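Local coordinates for protein hemin degrading factor (Pseudomonas aeruginosa, PDB 4MF9) that binds heme, probably carries it inside the bacterial cell, and can probably degrade it, at residues R37-L42 / G48-S53; W124-A129 / A180-H185; A203-W208 / G237-R242; G318-W323 / G338-G343. All blocks are in the same frame, centred on the assembly; numbering follows the deposited sequence.

Interaction 1. Residues R37-L42 / G48-S53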
# COMPACT_ATOMS: atom_id res chain seq x y z
N ARG A 37 -3.92 -6.27 13.68
CA ARG A 37 -4.06 -4.85 13.68
C ARG A 37 -5.26 -4.38 14.50
O ARG A 37 -5.16 -3.47 15.22
CB ARG A 37 -4.11 -4.36 12.24
CG ARG A 37 -4.91 -3.16 11.94
CD ARG A 37 -5.26 -3.13 10.48
NE ARG A 37 -4.75 -1.92 9.90
CZ ARG A 37 -5.38 -0.78 9.95
NH1 ARG A 37 -6.53 -0.72 10.55
NH2 ARG A 37 -4.87 0.28 9.40
N ASP A 38 -6.39 -5.05 14.36
CA ASP A 38 -7.55 -4.71 15.17
C ASP A 38 -7.31 -4.95 16.65
O ASP A 38 -7.57 -4.08 17.45
CB ASP A 38 -8.73 -5.56 14.76
CG ASP A 38 -9.07 -5.45 13.30
OD1 ASP A 38 -9.68 -4.49 12.92
OD2 ASP A 38 -8.74 -6.32 12.57
N ALA A 39 -6.76 -6.11 16.97
CA ALA A 39 -6.48 -6.46 18.36
C ALA A 39 -5.52 -5.47 19.01
O ALA A 39 -5.75 -5.04 20.15
CB ALA A 39 -5.92 -7.86 18.44
N ALA A 40 -4.46 -5.10 18.30
CA ALA A 40 -3.50 -4.14 18.82
C ALA A 40 -4.19 -2.85 19.25
O ALA A 40 -3.89 -2.30 20.31
CB ALA A 40 -2.41 -3.84 17.78
N ALA A 41 -5.12 -2.38 18.43
CA ALA A 41 -5.89 -1.20 18.76
C ALA A 41 -6.73 -1.36 20.01
O ALA A 41 -6.70 -0.51 20.87
CB ALA A 41 -6.77 -0.81 17.59
N LEU A 42 -7.42 -2.48 20.12
CA LEU A 42 -8.19 -2.80 21.31
C LEU A 42 -7.31 -2.94 22.56
O LEU A 42 -7.74 -2.61 23.67
CB LEU A 42 -9.00 -4.09 21.12
CG LEU A 42 -10.40 -4.01 20.48
CD1 LEU A 42 -11.22 -2.89 21.12
CD2 LEU A 42 -10.32 -3.84 18.97
N GLY A 48 3.13 -3.33 15.71
CA GLY A 48 4.54 -3.64 15.84
C GLY A 48 4.91 -4.18 17.22
O GLY A 48 5.66 -5.15 17.33
N GLU A 49 4.38 -3.54 18.23
CA GLU A 49 4.55 -3.94 19.60
C GLU A 49 3.95 -5.31 19.85
O GLU A 49 4.54 -6.13 20.46
CB GLU A 49 3.92 -2.95 20.50
CG GLU A 49 4.71 -1.71 20.68
CD GLU A 49 3.91 -0.63 21.40
OE1 GLU A 49 3.14 0.11 20.74
OE2 GLU A 49 4.03 -0.58 22.62
N LEU A 50 2.78 -5.51 19.29
CA LEU A 50 2.05 -6.77 19.42
C LEU A 50 2.87 -7.91 18.83
O LEU A 50 3.06 -8.95 19.47
CB LEU A 50 0.68 -6.70 18.73
CG LEU A 50 -0.54 -7.34 19.39
CD1 LEU A 50 -1.72 -7.47 18.44
CD2 LEU A 50 -0.21 -8.70 19.96
N VAL A 51 3.38 -7.71 17.62
CA VAL A 51 4.24 -8.70 16.98
C VAL A 51 5.52 -8.97 17.78
O VAL A 51 5.94 -10.12 17.94
CB VAL A 51 4.56 -8.30 15.52
CG1 VAL A 51 5.55 -9.27 14.90
CG2 VAL A 51 3.28 -8.23 14.69
N ALA A 52 6.14 -7.91 18.30
CA ALA A 52 7.34 -8.09 19.12
C ALA A 52 7.04 -8.88 20.39
O ALA A 52 7.92 -9.53 20.93
CB ALA A 52 7.97 -6.75 19.44
N SER A 53 5.80 -8.83 20.88
CA SER A 53 5.46 -9.63 22.06
C SER A 53 5.49 -11.13 21.73
O SER A 53 5.45 -11.97 22.63
CB SER A 53 4.09 -9.24 22.61
OG SER A 53 3.06 -9.90 21.90
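L50 O is gripped twice by S53, the residue three places on. The hydroxyl OG of S53 donates to L50 O over 2.6 Å. It arrives in the carbonyl plane, on a lone pair, at a C=O...O angle of 142°. S53 N adds a weak bond to L50 O at 3.1 Å. S53 N also bonds E49 O.

The side chain of L50 makes the contact with the other helix. Its chi1, at -140°, lies off the staggered positions. Beyond it the chain runs straight, CD1 being anti to CA, which carries this methyl out toward helix 36-42. CD1 lies 3.6 Å from A40 N and 3.8 Å from A40 CB. A39 CB is a little further from L50 CD1, at 4.2 Å. One leucine methyl therefore sits against two successive alanines.

The contact joins two short helices, 36-42 and 47-52, in the N-terminal part of the protein, away from the heme site. W24 of helix 17-30 touches both A39 and L50, so a third helix borders the contact. V51, on helix 47-52, meets the sheet at F128 and I130 of strand 124-133. Only van der Waals contact, without hydrogen bonds, joins the two segments, and the small alanines let the helices approach to 6.2 Å between A40 CA and L50 CA.

Interaction 2. Residues W124-A129 / A180-H185; sequences WNAVFA and AVLALH
N125 reaches A183 by two routes that start from one amide nitrogen and end on one carbonyl. The direct hydrogen bond from N125 ND2 to A183 O spans 3.1 Å. It is weak, because the N-H...O angle is only 131°. Water 1 supplies the second route. It accepts from N125 ND2 at 2.7 Å and donates to A183 O at 3.0 Å. Together ND2, water 1 and the carbonyl oxygen make a small triangle, and the water gives the same two groups a second link.

In N125 a chi1 of -176° swings the amide away from the main-chain N and across to the loop. The next residue, A126, also directs its CB to the loop. Two neighbours on one side of a strand are explained by a classic beta bulge: N125 and A126 both face F145 of the adjacent strand 138-146. The bulge lies on strand 124-133, which runs between strands 59-62 and 138-146 in a nine-stranded antiparallel sheet to which both HemS/ChuX regions give strands.

Beside the polar link is an apolar one. L182 CD1 presses on A126 CB at 3.5 Å, tighter than usual for two carbons. The same methyl is 4.0 Å from N125 ND2, and the side chains of N125 and L182 run antiparallel alongside each other. L182, in a loop without regular structure, also touches A52 of helix 47-52 and R61 of strand 59-62.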
# COMPACT_ATOMS: atom_id res chain seq x y z
N TRP A 124 11.12 2.60 7.44
CA TRP A 124 11.03 1.19 7.83
C TRP A 124 11.84 0.97 9.10
O TRP A 124 13.03 1.28 9.13
CB TRP A 124 11.55 0.29 6.72
CG TRP A 124 10.69 0.24 5.50
CD1 TRP A 124 9.90 1.25 5.00
CD2 TRP A 124 10.50 -0.88 4.62
NE1 TRP A 124 9.25 0.82 3.86
CE2 TRP A 124 9.60 -0.49 3.61
CE3 TRP A 124 11.03 -2.18 4.59
CZ2 TRP A 124 9.21 -1.34 2.59
CZ3 TRP A 124 10.63 -3.03 3.57
CH2 TRP A 124 9.73 -2.60 2.58
N ASN A 125 11.22 0.44 10.14
CA ASN A 125 11.89 0.40 11.44
C ASN A 125 12.26 -1.00 11.93
O ASN A 125 13.41 -1.27 12.28
CB ASN A 125 11.05 1.10 12.49
CG ASN A 125 11.74 1.15 13.84
OD1 ASN A 125 12.89 1.58 13.93
ND2 ASN A 125 11.06 0.69 14.88
N ALA A 126 11.27 -1.87 11.99
CA ALA A 126 11.49 -3.21 12.52
C ALA A 126 10.88 -4.24 11.58
O ALA A 126 9.88 -3.96 10.89
CB ALA A 126 10.92 -3.33 13.91
N VAL A 127 11.47 -5.43 11.57
CA VAL A 127 11.03 -6.51 10.69
C VAL A 127 11.10 -7.84 11.44
O VAL A 127 12.11 -8.14 12.11
CB VAL A 127 11.87 -6.55 9.40
CG1 VAL A 127 13.36 -6.43 9.72
CG2 VAL A 127 11.59 -7.81 8.62
N PHE A 128 10.04 -8.63 11.35
CA PHE A 128 9.95 -9.91 12.05
C PHE A 128 9.61 -11.04 11.09
O PHE A 128 8.89 -10.85 10.11
CB PHE A 128 8.88 -9.85 13.15
CG PHE A 128 9.15 -8.79 14.18
CD1 PHE A 128 8.73 -7.48 13.97
CD2 PHE A 128 9.81 -9.11 15.36
CE1 PHE A 128 8.99 -6.50 14.93
CE2 PHE A 128 10.06 -8.14 16.32
CZ PHE A 128 9.65 -6.83 16.10
N ALA A 129 10.14 -12.23 11.38
CA ALA A 129 9.75 -13.42 10.66
C ALA A 129 8.87 -14.21 11.60
O ALA A 129 9.32 -14.59 12.70
CB ALA A 129 10.98 -14.24 10.28
N ALA A 180 11.81 -8.19 22.82
CA ALA A 180 10.39 -8.20 22.57
C ALA A 180 9.72 -6.85 22.86
O ALA A 180 8.55 -6.81 23.04
CB ALA A 180 9.75 -9.32 23.31
N VAL A 181 10.51 -5.80 22.86
CA VAL A 181 9.98 -4.53 23.27
C VAL A 181 9.62 -3.57 22.13
O VAL A 181 8.47 -3.13 22.04
CB VAL A 181 10.91 -3.95 24.35
CG1 VAL A 181 10.74 -2.46 24.50
CG2 VAL A 181 10.58 -4.65 25.65
N LEU A 182 10.57 -3.30 21.27
CA LEU A 182 10.39 -2.45 20.08
C LEU A 182 10.48 -0.94 20.34
O LEU A 182 9.62 -0.35 20.98
CB LEU A 182 9.10 -2.80 19.31
CG LEU A 182 9.04 -2.11 17.96
CD1 LEU A 182 10.32 -2.41 17.23
CD2 LEU A 182 7.84 -2.54 17.14
N ALA A 183 11.50 -0.32 19.77
CA ALA A 183 11.71 1.09 19.95
C ALA A 183 10.81 1.90 19.02
O ALA A 183 10.80 1.66 17.84
CB ALA A 183 13.15 1.39 19.63
N LEU A 184 10.13 2.89 19.54
CA LEU A 184 9.26 3.72 18.71
C LEU A 184 9.55 5.21 18.89
O LEU A 184 9.63 5.71 20.01
CB LEU A 184 7.79 3.45 19.04
CG LEU A 184 7.29 2.00 18.98
CD1 LEU A 184 5.82 1.95 19.32
CD2 LEU A 184 7.54 1.38 17.63
N HIS A 185 9.46 5.93 17.78
CA HIS A 185 9.70 7.34 17.70
C HIS A 185 8.43 8.11 17.68
O HIS A 185 7.40 7.66 17.29
CB HIS A 185 10.54 7.65 16.51
CG HIS A 185 11.96 7.23 16.66
ND1 HIS A 185 12.46 6.72 17.85
CD2 HIS A 185 13.00 7.23 15.79
CE1 HIS A 185 13.74 6.42 17.69
NE2 HIS A 185 14.09 6.73 16.45
O HOH W 1 12.69 -0.34 16.76

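Interaction 3. Residues A203-W208 / G237-R242; sequences ALREGW and GEWAER
Helix 201-210 lies beside the turn that leads into strand 240-243, with W208 CA and W239 CA 8.3 Å apart. The strand is an outermost one of an antiparallel sheet shared by both HemS/ChuX regions, and the helix packs at this edge.

The two indoles carry the contact. Their five-membered rings have centroids 4.1 Å apart and planes tilted by 34°, so they overlap obliquely. W208 CD1 sits over one face of the W239 ring, 3.4 Å from W239 CD2. In return, W239 CB rests over the W208 five-membered ring, 3.9 Å from its centroid, in a CH-pi contact. W208 has CG anti to the backbone N (chi1 -168°), which turns the indole toward W239. W208 NE1 is hydrogen-bonded to R312 O, which helps fix the rotation of the ring. F217 meets W208 edge-to-face, and the heme-binding K313 is close by.

R205 and E238 lie close enough for a salt bridge, but the atoms that meet are crowded in the model, so its geometry is doubtful. R205 NE has a further partner in A235 O. Water 2 accepts from W239 NE1 at 2.8 Å and donates to R205 O at 3.1 Å.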
# COMPACT_ATOMS: atom_id res chain seq x y z
N ALA A 203 0.34 29.83 -10.45
CA ALA A 203 1.61 29.15 -10.58
C ALA A 203 1.44 27.65 -10.60
O ALA A 203 1.96 27.02 -11.43
CB ALA A 203 2.55 29.56 -9.47
N LEU A 204 0.63 27.15 -9.71
CA LEU A 204 0.36 25.73 -9.65
C LEU A 204 -0.22 25.22 -10.95
O LEU A 204 0.29 24.31 -11.49
CB LEU A 204 -0.68 25.54 -8.57
CG LEU A 204 -1.01 24.21 -7.95
CD1 LEU A 204 -2.45 24.14 -7.58
CD2 LEU A 204 -0.53 23.02 -8.68
N ARG A 205 -1.20 25.91 -11.46
CA ARG A 205 -1.79 25.60 -12.76
C ARG A 205 -0.79 25.70 -13.90
O ARG A 205 -0.75 24.88 -14.77
CB ARG A 205 -2.96 26.51 -13.05
CG ARG A 205 -4.24 26.28 -12.32
CD ARG A 205 -5.33 27.25 -12.79
NE ARG A 205 -6.31 26.47 -13.51
CZ ARG A 205 -6.62 26.55 -14.79
NH1 ARG A 205 -6.10 27.47 -15.59
NH2 ARG A 205 -7.51 25.72 -15.25
N GLU A 206 0.05 26.73 -13.84
CA GLU A 206 1.06 26.85 -14.86
C GLU A 206 2.02 25.68 -14.87
O GLU A 206 2.21 25.06 -15.88
CB GLU A 206 1.82 28.17 -14.70
CG GLU A 206 2.82 28.38 -15.79
CD GLU A 206 3.44 29.79 -15.83
OE1 GLU A 206 3.02 30.70 -15.10
OE2 GLU A 206 4.35 29.90 -16.61
N GLY A 207 2.51 25.32 -13.69
CA GLY A 207 3.35 24.15 -13.53
C GLY A 207 2.64 22.85 -13.90
O GLY A 207 3.26 21.94 -14.47
N TRP A 208 1.35 22.77 -13.58
CA TRP A 208 0.54 21.58 -13.90
C TRP A 208 0.51 21.36 -15.41
O TRP A 208 0.78 20.25 -15.89
CB TRP A 208 -0.89 21.74 -13.38
CG TRP A 208 -1.72 20.46 -13.42
CD1 TRP A 208 -2.00 19.68 -14.51
CD2 TRP A 208 -2.40 19.85 -12.31
NE1 TRP A 208 -2.79 18.62 -14.15
CE2 TRP A 208 -3.05 18.70 -12.80
CE3 TRP A 208 -2.51 20.17 -10.95
CZ2 TRP A 208 -3.81 17.86 -11.98
CZ3 TRP A 208 -3.27 19.34 -10.14
CH2 TRP A 208 -3.91 18.20 -10.65
N GLY A 237 -11.48 22.33 -13.57
CA GLY A 237 -12.13 21.16 -14.12
C GLY A 237 -11.44 20.46 -15.27
O GLY A 237 -11.62 19.25 -15.45
N GLU A 238 -10.64 21.17 -16.05
CA GLU A 238 -9.94 20.50 -17.14
C GLU A 238 -8.84 19.55 -16.62
O GLU A 238 -8.44 18.61 -17.31
CB GLU A 238 -9.37 21.50 -18.15
CG GLU A 238 -8.18 22.31 -17.68
CD GLU A 238 -8.56 23.53 -16.86
OE1 GLU A 238 -9.59 23.49 -16.16
OE2 GLU A 238 -7.81 24.53 -16.90
N TRP A 239 -8.38 19.79 -15.39
CA TRP A 239 -7.29 18.98 -14.83
C TRP A 239 -7.79 18.00 -13.77
O TRP A 239 -7.20 16.93 -13.56
CB TRP A 239 -6.20 19.87 -14.20
CG TRP A 239 -5.49 20.81 -15.16
CD1 TRP A 239 -5.42 22.18 -15.08
CD2 TRP A 239 -4.76 20.45 -16.35
NE1 TRP A 239 -4.69 22.69 -16.14
CE2 TRP A 239 -4.28 21.65 -16.93
CE3 TRP A 239 -4.47 19.23 -16.98
CZ2 TRP A 239 -3.52 21.66 -18.11
CZ3 TRP A 239 -3.72 19.24 -18.16
CH2 TRP A 239 -3.24 20.46 -18.71
N ALA A 240 -8.87 18.36 -13.08
CA ALA A 240 -9.38 17.54 -11.98
C ALA A 240 -10.83 17.85 -11.67
O ALA A 240 -11.18 19.02 -11.49
CB ALA A 240 -8.52 17.72 -10.75
N GLU A 241 -11.64 16.82 -11.57
CA GLU A 241 -13.05 16.94 -11.25
C GLU A 241 -13.47 15.97 -10.18
O GLU A 241 -13.18 14.86 -10.30
CB GLU A 241 -13.89 16.62 -12.48
CG GLU A 241 -13.57 17.38 -13.74
CD GLU A 241 -14.45 16.95 -14.92
OE1 GLU A 241 -15.34 17.68 -15.26
OE2 GLU A 241 -14.27 15.93 -15.49
N ARG A 242 -14.20 16.41 -9.21
CA ARG A 242 -14.76 15.52 -8.19
C ARG A 242 -15.88 14.63 -8.73
O ARG A 242 -16.66 15.05 -9.50
CB ARG A 242 -15.21 16.28 -6.96
CG ARG A 242 -15.07 15.54 -5.64
CD ARG A 242 -15.39 16.50 -4.54
NE ARG A 242 -15.39 15.95 -3.22
CZ ARG A 242 -16.48 15.75 -2.51
NH1 ARG A 242 -17.63 16.02 -3.03
NH2 ARG A 242 -16.43 15.25 -1.31
O HOH W 2 -3.25 25.03 -16.57

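Interaction 4. Residues G318-W323 / G338-G343. With HEM (protoporphyrin IX containing Fe), chain C.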
# COMPACT_ATOMS: atom_id res chain seq x y z
N GLY A 318 2.24 12.16 -23.08
CA GLY A 318 0.90 12.72 -23.27
C GLY A 318 0.05 12.72 -22.01
O GLY A 318 0.53 12.43 -20.92
N ILE A 319 -1.21 13.08 -22.12
CA ILE A 319 -2.06 13.10 -20.98
C ILE A 319 -2.28 11.74 -20.29
O ILE A 319 -2.55 10.81 -20.91
CB ILE A 319 -3.40 13.69 -21.36
CG1 ILE A 319 -3.14 15.08 -21.98
CG2 ILE A 319 -4.37 13.66 -20.22
CD1 ILE A 319 -3.35 16.25 -21.09
N VAL A 320 -2.20 11.74 -18.97
CA VAL A 320 -2.47 10.54 -18.19
C VAL A 320 -3.68 10.78 -17.31
O VAL A 320 -3.69 11.71 -16.50
CB VAL A 320 -1.28 10.11 -17.29
CG1 VAL A 320 -1.68 8.91 -16.39
CG2 VAL A 320 -0.07 9.76 -18.13
N THR A 321 -4.69 9.93 -17.45
CA THR A 321 -5.90 10.05 -16.66
C THR A 321 -5.93 9.01 -15.54
O THR A 321 -5.61 7.85 -15.77
CB THR A 321 -7.14 9.86 -17.54
OG1 THR A 321 -7.01 10.67 -18.72
CG2 THR A 321 -8.40 10.25 -16.79
N SER A 322 -6.32 9.43 -14.35
CA SER A 322 -6.39 8.54 -13.20
C SER A 322 -7.61 8.91 -12.38
O SER A 322 -8.14 10.01 -12.53
CB SER A 322 -5.15 8.69 -12.33
OG SER A 322 -5.04 10.01 -11.84
N TRP A 323 -8.06 7.98 -11.53
CA TRP A 323 -9.03 8.27 -10.48
C TRP A 323 -8.31 8.12 -9.15
O TRP A 323 -7.55 7.17 -8.96
CB TRP A 323 -10.20 7.29 -10.53
CG TRP A 323 -11.20 7.58 -11.62
CD1 TRP A 323 -10.98 8.25 -12.79
CD2 TRP A 323 -12.59 7.23 -11.61
NE1 TRP A 323 -12.15 8.31 -13.53
CE2 TRP A 323 -13.15 7.70 -12.82
CE3 TRP A 323 -13.41 6.55 -10.70
CZ2 TRP A 323 -14.49 7.52 -13.14
CZ3 TRP A 323 -14.75 6.37 -11.02
CH2 TRP A 323 -15.27 6.86 -12.23
N GLY A 338 -4.87 3.48 -16.38
CA GLY A 338 -4.92 2.46 -17.40
C GLY A 338 -3.55 1.82 -17.52
O GLY A 338 -2.53 2.43 -17.21
N ALA A 339 -3.51 0.56 -17.95
CA ALA A 339 -2.23 -0.10 -18.11
C ALA A 339 -1.44 0.54 -19.25
O ALA A 339 -1.99 0.77 -20.33
CB ALA A 339 -2.43 -1.59 -18.35
N ARG A 340 -0.17 0.80 -19.03
CA ARG A 340 0.69 1.49 -19.96
C ARG A 340 2.20 1.28 -19.69
O ARG A 340 2.60 1.28 -18.57
CB ARG A 340 0.29 2.96 -19.91
CG ARG A 340 1.27 4.00 -20.34
CD ARG A 340 0.68 5.38 -20.04
NE ARG A 340 1.39 6.10 -18.99
CZ ARG A 340 2.59 6.59 -19.13
NH1 ARG A 340 3.18 6.47 -20.28
NH2 ARG A 340 3.18 7.25 -18.16
N LYS A 341 2.99 1.27 -20.73
CA LYS A 341 4.43 1.21 -20.62
C LYS A 341 5.05 2.57 -20.77
O LYS A 341 4.62 3.33 -21.58
CB LYS A 341 5.00 0.34 -21.69
CG LYS A 341 4.72 -1.11 -21.51
CD LYS A 341 5.79 -1.75 -20.65
CE LYS A 341 7.19 -1.65 -21.27
NZ LYS A 341 7.18 -1.63 -22.75
N PRO A 342 6.09 2.87 -20.06
CA PRO A 342 6.63 4.21 -20.24
C PRO A 342 7.04 4.31 -21.71
O PRO A 342 7.57 3.39 -22.20
CB PRO A 342 7.80 4.24 -19.25
CG PRO A 342 7.66 3.01 -18.42
CD PRO A 342 6.97 2.01 -19.28
N GLY A 343 6.67 5.39 -22.37
CA GLY A 343 6.79 5.55 -23.79
C GLY A 343 5.54 5.36 -24.59
O GLY A 343 5.41 5.86 -25.69
CHA HEM C . 2.99 5.89 -11.71
CHB HEM C . 5.57 2.77 -14.16
CHC HEM C . 9.26 3.56 -11.17
CHD HEM C . 6.22 5.72 -8.17
C1A HEM C . 3.41 5.03 -12.69
C2A HEM C . 2.69 4.70 -13.87
C3A HEM C . 3.43 3.86 -14.55
C4A HEM C . 4.57 3.62 -13.78
CMA HEM C . 3.05 3.23 -15.86
CAA HEM C . 1.37 5.22 -14.33
CBA HEM C . 1.29 5.74 -15.79
CGA HEM C . 2.02 7.03 -15.84
O1A HEM C . 2.81 7.28 -16.74
O2A HEM C . 1.81 7.81 -14.95
C1B HEM C . 6.80 2.77 -13.51
C2B HEM C . 7.85 2.01 -14.04
C3B HEM C . 8.91 2.20 -13.25
C4B HEM C . 8.46 3.12 -12.18
CMB HEM C . 7.79 1.18 -15.29
CAB HEM C . 10.24 1.56 -13.51
CBB HEM C . 11.11 1.24 -12.61
C1C HEM C . 8.79 4.22 -10.10
C2C HEM C . 9.56 4.66 -9.04
C3C HEM C . 8.71 5.28 -8.17
C4C HEM C . 7.39 5.22 -8.70
CMC HEM C . 11.04 4.49 -8.89
CAC HEM C . 9.10 5.88 -6.92
CBC HEM C . 8.14 6.24 -6.12
C1D HEM C . 5.06 5.98 -8.91
C2D HEM C . 3.88 6.76 -8.40
C3D HEM C . 3.02 6.80 -9.41
C4D HEM C . 3.64 6.05 -10.51
CMD HEM C . 3.66 7.41 -7.06
CAD HEM C . 1.67 7.47 -9.39
CBD HEM C . 1.76 8.79 -10.16
CGD HEM C . 0.68 9.82 -10.01
O1D HEM C . 0.22 10.24 -11.04
O2D HEM C . 0.28 10.25 -8.94
NA HEM C . 4.57 4.35 -12.64
NB HEM C . 7.19 3.44 -12.41
NC HEM C . 7.53 4.58 -9.87
ND HEM C . 4.84 5.59 -10.15
FE HEM C . 5.98 4.61 -11.22
O HOH W 3 -3.98 5.63 -17.66
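V320 and R340 cross at about a right angle, with V320 CG2 4.0 Å from R340 NE. V320 opens strand 320-326. R340 follows the end of the neighbouring antiparallel strand 332-338. Both line the heme pocket.

R340 leaves the backbone extended (chi1 157°), then bends at chi3 (112°). The bend brings the guanidinium to a heme propionate. The model places R340 NH2 only 1.5 Å from heme O1A, as a covalent bond. That spacing is doubtful, and so is the exact approach of O1A at the guanidinium edge. R340 is a heme-binding residue, so a close ion pair with the propionate is the likelier reading. R340 NH1 turns to E344 O and D317 OD1, and these bonds position the group. V320 straddles the contact: CG2 meets the arginine and is equally near heme O1A, while CG1 lies 3.9 Å from heme O2A. P342 adds an apolar touch, its CG being 3.6 Å from the heme methyl CMB. T214 OG1 is hydrogen-bonded to the heme.

The backbones do not bond each other directly here. Water 3 bridges them, accepting from G338 N at 2.7 Å and donating weakly to T321 O at 3.3 Å.

In the fold
The four contacts fall into two pairs on opposite sides of the chain's centre. Interactions 1 and 2 touch each other: V51 of helix 47-52 packs on F128 of strand 124-133. Interactions 3 and 4 both reach the second antiparallel sheet and meet where W239 touches I319. The centres of interactions 1 and 3 are about 42 Å apart. Interaction 1 is buried and without polar bonds between its segments. Interaction 2 is partly buried and adds an amide and a water. Interaction 3 is partly buried and pairs two indoles, with a water beside them. Interaction 4 is also buried, but its charge serves the heme. Waters bridge interactions 2, 3 and 4.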